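Local atomic coordinates of reticulocyte binding protein (Streptococcus agalactiae COH1, PDB entry 3FAW), a protein that probably hydrolyses alpha-1,6-glucosidic branch linkages in pullulan and related glucans as a cell-wall-anchored pullulanase of group B streptococci. Residues 459-471 and 499-513. Numbering follows the deposited sequence.
Sequences MGDHDAAAIELAY and VKPADQDWMKSTDTV. With CA (calcium ion), chain E.
The indole of W506 lies against helix 464-477, with the CB of A464 over one face, 3.8 Å from the centroid of the five-membered ring. This is the outer wall of a TIM barrel: the helix follows barrel strand 453-456, and the segment 499-513 ends the long loop that runs from strand 482-485 into strand 513-516. CG2 of T510 sits on the opposite face, so the indole is held between the helix and its own loop, while CG of E468 meets the edge at CZ2 (3.6 Å). With CG anti to the backbone N (chi1 179°), the indole continues toward the helix. One turn on from E468, the Y471 ring takes CB of T512 over one face, 3.6 Å from the centroid.

Next to the indole, CB of A502 packs on CG1 of I467, whose CG2 approaches CH2 of W506 and CG2 of V513.

The backbones join just before the helix, in a single bridge between D463 and P501. A502 N donates to H462 O, and A464 N gives K500 O an almost straight bond (2.8 Å, 177°), so the first turn of the helix is tied directly to the loop. Water 2 also donates to K500 O and accepts from A465 N. D463 is the N-cap: its OD2 takes the A466 N-H from above the carboxylate plane and forms a salt bridge with R435, while OD1 bonds T429.

Beyond W506 the loop wraps a calcium ion, bound by M507 O, T510 O, D511 OD1 and water 3, with D561 and D565 completing the site. The carbonyl oxygen of T510 holds the calcium at 2.4 Å; its OG1 shares a hydrogen bond with T512 OG1 at 2.7 Å, with E468 OE2, 3.1 Å from T510 OG1, a possible competing acceptor.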
loop_
_atom_site.group_PDB
_atom_site.type_symbol
_atom_site.label_atom_id
_atom_site.label_comp_id
_atom_site.label_asym_id
_atom_site.label_seq_id
_atom_site.Cartn_x
_atom_site.Cartn_y
_atom_site.Cartn_z
ATOM N N MET A 459 -3.010 5.894 2.525
ATOM C CA MET A 459 -4.386 6.157 2.108
ATOM C C MET A 459 -4.892 7.502 2.641
ATOM O O MET A 459 -5.756 8.133 2.033
ATOM C CB MET A 459 -5.304 5.022 2.576
ATOM C CG MET A 459 -6.651 4.981 1.880
ATOM S SD MET A 459 -7.556 3.453 2.205
ATOM C CE MET A 459 -7.759 3.566 3.983
ATOM N N GLY A 460 -4.340 7.933 3.775
ATOM C CA GLY A 460 -4.699 9.202 4.405
ATOM C C GLY A 460 -4.329 10.457 3.629
ATOM O O GLY A 460 -4.797 11.542 3.959
ATOM N N ASP A 461 -3.479 10.314 2.614
ATOM C CA ASP A 461 -3.196 11.402 1.674
ATOM C C ASP A 461 -4.376 11.687 0.747
ATOM O O ASP A 461 -4.480 12.782 0.190
ATOM C CB ASP A 461 -1.970 11.067 0.805
ATOM C CG ASP A 461 -0.655 11.365 1.494
ATOM O OD1 ASP A 461 -0.641 11.534 2.729
ATOM O OD2 ASP A 461 0.377 11.426 0.789
ATOM N N HIS A 462 -5.250 10.697 0.570
ATOM C CA HIS A 462 -6.352 10.796 -0.377
ATOM C C HIS A 462 -7.647 11.271 0.254
ATOM O O HIS A 462 -7.902 11.048 1.436
ATOM C CB HIS A 462 -6.590 9.445 -1.051
ATOM C CG HIS A 462 -5.471 9.032 -1.951
ATOM N ND1 HIS A 462 -5.103 9.484 -3.173
ATOM C CD2 HIS A 462 -4.556 8.061 -1.607
ATOM C CE1 HIS A 462 -3.987 8.779 -3.547
ATOM N NE2 HIS A 462 -3.676 7.929 -2.585
ATOM N N ASP A 463 -8.455 11.935 -0.564
ATOM C CA ASP A 463 -9.833 12.237 -0.225
ATOM C C ASP A 463 -10.629 10.938 -0.123
ATOM O O ASP A 463 -10.416 9.998 -0.901
ATOM C CB ASP A 463 -10.463 13.171 -1.273
ATOM C CG ASP A 463 -10.389 12.608 -2.687
ATOM O OD1 ASP A 463 -9.270 12.508 -3.227
ATOM O OD2 ASP A 463 -11.445 12.272 -3.260
ATOM N N ALA A 464 -11.547 10.894 0.838
ATOM C CA ALA A 464 -12.400 9.728 1.055
ATOM C C ALA A 464 -13.283 9.417 -0.157
ATOM O O ALA A 464 -13.563 8.252 -0.435
ATOM C CB ALA A 464 -13.260 9.932 2.299
ATOM N N ALA A 465 -13.708 10.461 -0.873
ATOM C CA ALA A 465 -14.577 10.308 -2.047
ATOM C C ALA A 465 -13.964 9.459 -3.168
ATOM O O ALA A 465 -14.659 8.637 -3.781
ATOM C CB ALA A 465 -14.982 11.683 -2.585
ATOM N N ALA A 466 -12.675 9.658 -3.440
ATOM C CA ALA A 466 -11.977 8.889 -4.481
ATOM C C ALA A 466 -11.840 7.406 -4.111
ATOM O O ALA A 466 -12.018 6.527 -4.956
ATOM C CB ALA A 466 -10.601 9.498 -4.764
ATOM N N ILE A 467 -11.536 7.133 -2.847
ATOM C CA ILE A 467 -11.371 5.755 -2.376
ATOM C C ILE A 467 -12.731 5.055 -2.265
ATOM O O ILE A 467 -12.844 3.860 -2.570
ATOM C CB ILE A 467 -10.618 5.687 -1.022
ATOM C CG1 ILE A 467 -9.295 6.465 -1.088
ATOM C CG2 ILE A 467 -10.339 4.237 -0.639
ATOM C CD1 ILE A 467 -8.340 6.000 -2.188
ATOM N N GLU A 468 -13.752 5.799 -1.832
ATOM C CA GLU A 468 -15.138 5.314 -1.854
ATOM C C GLU A 468 -15.527 4.852 -3.253
ATOM O O GLU A 468 -16.053 3.754 -3.430
ATOM C CB GLU A 468 -16.118 6.412 -1.416
ATOM C CG GLU A 468 -16.463 6.424 0.069
ATOM C CD GLU A 468 -17.420 5.307 0.485
ATOM O OE1 GLU A 468 -17.744 4.438 -0.353
ATOM O OE2 GLU A 468 -17.848 5.303 1.659
ATOM N N LEU A 469 -15.275 5.710 -4.237
ATOM C CA LEU A 469 -15.611 5.416 -5.629
ATOM C C LEU A 469 -14.829 4.210 -6.146
ATOM O O LEU A 469 -15.390 3.348 -6.817
ATOM C CB LEU A 469 -15.346 6.635 -6.519
ATOM C CG LEU A 469 -15.776 6.548 -7.987
ATOM C CD1 LEU A 469 -17.287 6.351 -8.090
ATOM C CD2 LEU A 469 -15.348 7.794 -8.749
ATOM N N ALA A 470 -13.536 4.160 -5.836
ATOM C CA ALA A 470 -12.697 3.021 -6.215
ATOM C C ALA A 470 -13.257 1.710 -5.656
ATOM O O ALA A 470 -13.253 0.686 -6.341
ATOM C CB ALA A 470 -11.260 3.230 -5.746
ATOM N N TYR A 471 -13.740 1.758 -4.415
ATOM C CA TYR A 471 -14.337 0.592 -3.762
ATOM C C TYR A 471 -15.651 0.199 -4.438
ATOM O O TYR A 471 -15.883 -0.978 -4.718
ATOM C CB TYR A 471 -14.574 0.870 -2.275
ATOM C CG TYR A 471 -15.237 -0.269 -1.528
ATOM C CD1 TYR A 471 -14.492 -1.347 -1.059
ATOM C CD2 TYR A 471 -16.610 -0.264 -1.285
ATOM C CE1 TYR A 471 -15.094 -2.391 -0.374
ATOM C CE2 TYR A 471 -17.222 -1.306 -0.599
ATOM C CZ TYR A 471 -16.457 -2.364 -0.146
ATOM O OH TYR A 471 -17.054 -3.394 0.533
ATOM N N VAL A 499 -10.773 18.892 2.628
ATOM C CA VAL A 499 -11.613 17.783 2.182
ATOM C C VAL A 499 -11.527 16.663 3.214
ATOM O O VAL A 499 -10.530 16.551 3.924
ATOM C CB VAL A 499 -11.160 17.280 0.788
ATOM C CG1 VAL A 499 -11.839 15.976 0.419
ATOM C CG2 VAL A 499 -11.438 18.338 -0.272
ATOM N N LYS A 500 -12.581 15.852 3.306
ATOM C CA LYS A 500 -12.598 14.689 4.196
ATOM C C LYS A 500 -11.622 13.626 3.677
ATOM O O LYS A 500 -11.815 13.089 2.577
ATOM C CB LYS A 500 -14.013 14.113 4.277
ATOM C CG LYS A 500 -14.190 12.952 5.244
ATOM C CD LYS A 500 -15.627 12.462 5.186
ATOM C CE LYS A 500 -15.868 11.280 6.095
ATOM N NZ LYS A 500 -17.163 10.609 5.766
ATOM N N PRO A 501 -10.564 13.328 4.457
ATOM C CA PRO A 501 -9.578 12.348 4.027
ATOM C C PRO A 501 -9.963 10.897 4.330
ATOM O O PRO A 501 -10.801 10.636 5.193
ATOM C CB PRO A 501 -8.328 12.755 4.809
ATOM C CG PRO A 501 -8.853 13.382 6.053
ATOM C CD PRO A 501 -10.218 13.912 5.767
ATOM N N ALA A 502 -9.330 9.978 3.605
ATOM C CA ALA A 502 -9.546 8.540 3.753
ATOM C C ALA A 502 -8.563 7.946 4.771
ATOM O O ALA A 502 -7.680 7.154 4.425
ATOM C CB ALA A 502 -9.391 7.859 2.399
ATOM N N ASP A 503 -8.729 8.337 6.030
ATOM C CA ASP A 503 -7.814 7.942 7.098
ATOM C C ASP A 503 -8.588 7.237 8.220
ATOM O O ASP A 503 -9.708 6.777 8.002
ATOM C CB ASP A 503 -7.022 9.171 7.586
ATOM C CG ASP A 503 -7.898 10.231 8.243
ATOM O OD1 ASP A 503 -9.041 9.928 8.650
ATOM O OD2 ASP A 503 -7.423 11.380 8.363
ATOM N N GLN A 504 -7.995 7.146 9.407
ATOM C CA GLN A 504 -8.596 6.411 10.532
ATOM C C GLN A 504 -9.899 7.015 11.057
ATOM O O GLN A 504 -10.759 6.291 11.562
ATOM C CB GLN A 504 -7.580 6.272 11.679
ATOM C CG GLN A 504 -6.596 5.116 11.502
ATOM C CD GLN A 504 -5.510 5.088 12.566
ATOM O OE1 GLN A 504 -5.216 6.099 13.207
ATOM N NE2 GLN A 504 -4.902 3.921 12.753
ATOM N N ASP A 505 -10.051 8.332 10.930
ATOM C CA ASP A 505 -11.284 9.019 11.352
ATOM C C ASP A 505 -12.448 8.831 10.377
ATOM O O ASP A 505 -13.593 9.119 10.714
ATOM C CB ASP A 505 -11.012 10.508 11.563
ATOM C CG ASP A 505 -10.007 10.757 12.669
ATOM O OD1 ASP A 505 -10.030 10.002 13.667
ATOM O OD2 ASP A 505 -9.199 11.697 12.541
ATOM N N TRP A 506 -12.144 8.348 9.176
ATOM C CA TRP A 506 -13.150 7.980 8.173
ATOM C C TRP A 506 -13.909 6.700 8.545
ATOM O O TRP A 506 -15.015 6.464 8.054
ATOM C CB TRP A 506 -12.452 7.813 6.816
ATOM C CG TRP A 506 -13.312 7.404 5.660
ATOM C CD1 TRP A 506 -14.594 7.799 5.392
ATOM C CD2 TRP A 506 -12.923 6.553 4.576
ATOM N NE1 TRP A 506 -15.034 7.219 4.227
ATOM C CE2 TRP A 506 -14.025 6.456 3.703
ATOM C CE3 TRP A 506 -11.753 5.849 4.270
ATOM C CZ2 TRP A 506 -13.990 5.683 2.543
ATOM C CZ3 TRP A 506 -11.720 5.086 3.116
ATOM C CH2 TRP A 506 -12.832 5.009 2.268
ATOM N N MET A 507 -13.324 5.885 9.422
ATOM C CA MET A 507 -13.897 4.580 9.767
ATOM C C MET A 507 -15.267 4.674 10.448
ATOM O O MET A 507 -16.089 3.780 10.289
ATOM C CB MET A 507 -12.925 3.769 10.639
ATOM C CG MET A 507 -11.627 3.345 9.943
ATOM S SD MET A 507 -11.834 2.362 8.437
ATOM C CE MET A 507 -11.926 3.684 7.228
ATOM N N LYS A 508 -15.526 5.761 11.176
ATOM C CA LYS A 508 -16.836 5.957 11.813
ATOM C C LYS A 508 -17.974 6.336 10.847
ATOM O O LYS A 508 -19.130 6.365 11.270
ATOM C CB LYS A 508 -16.749 7.007 12.931
ATOM C CG LYS A 508 -16.589 8.443 12.450
ATOM C CD LYS A 508 -16.340 9.392 13.611
ATOM C CE LYS A 508 -16.063 10.810 13.121
ATOM N NZ LYS A 508 -17.187 11.367 12.311
ATOM N N SER A 509 -17.651 6.624 9.579
ATOM C CA SER A 509 -18.637 7.058 8.579
ATOM C C SER A 509 -18.645 6.177 7.324
ATOM O O SER A 509 -19.217 6.556 6.298
ATOM C CB SER A 509 -18.356 8.507 8.166
ATOM O OG SER A 509 -18.330 9.372 9.286
ATOM N N THR A 510 -18.007 5.008 7.396
ATOM C CA THR A 510 -17.976 4.072 6.270
ATOM C C THR A 510 -17.724 2.652 6.771
ATOM O O THR A 510 -17.049 2.462 7.782
ATOM C CB THR A 510 -16.882 4.455 5.227
ATOM O OG1 THR A 510 -16.982 3.610 4.068
ATOM C CG2 THR A 510 -15.498 4.316 5.826
ATOM N N ASP A 511 -18.291 1.668 6.076
ATOM C CA ASP A 511 -17.953 0.258 6.288
ATOM C C ASP A 511 -17.490 -0.348 4.956
ATOM O O ASP A 511 -18.061 -1.330 4.473
ATOM C CB ASP A 511 -19.149 -0.539 6.837
ATOM C CG ASP A 511 -19.481 -0.212 8.294
ATOM O OD1 ASP A 511 -18.670 0.426 9.002
ATOM O OD2 ASP A 511 -20.575 -0.620 8.742
ATOM N N THR A 512 -16.456 0.250 4.370
ATOM C CA THR A 512 -15.918 -0.188 3.080
ATOM C C THR A 512 -14.464 -0.649 3.224
ATOM O O THR A 512 -14.175 -1.843 3.160
ATOM C CB THR A 512 -16.012 0.940 2.031
ATOM O OG1 THR A 512 -15.332 2.110 2.504
ATOM C CG2 THR A 512 -17.470 1.289 1.749
ATOM N N VAL A 513 -13.558 0.300 3.443
ATOM C CA VAL A 513 -12.129 0.009 3.530
ATOM C C VAL A 513 -11.683 -0.022 4.994
ATOM O O VAL A 513 -12.054 0.858 5.772
ATOM C CB VAL A 513 -11.310 1.067 2.763
ATOM C CG1 VAL A 513 -9.830 0.766 2.849
ATOM C CG2 VAL A 513 -11.764 1.138 1.305
HETATM CA CA CA E . -17.161 1.854 10.061
HETATM O O HOH W 1 -5.273 12.231 6.605
HETATM O O HOH W 2 -13.517 13.342 0.522
HETATM O O HOH W 3 -19.112 3.213 9.687
#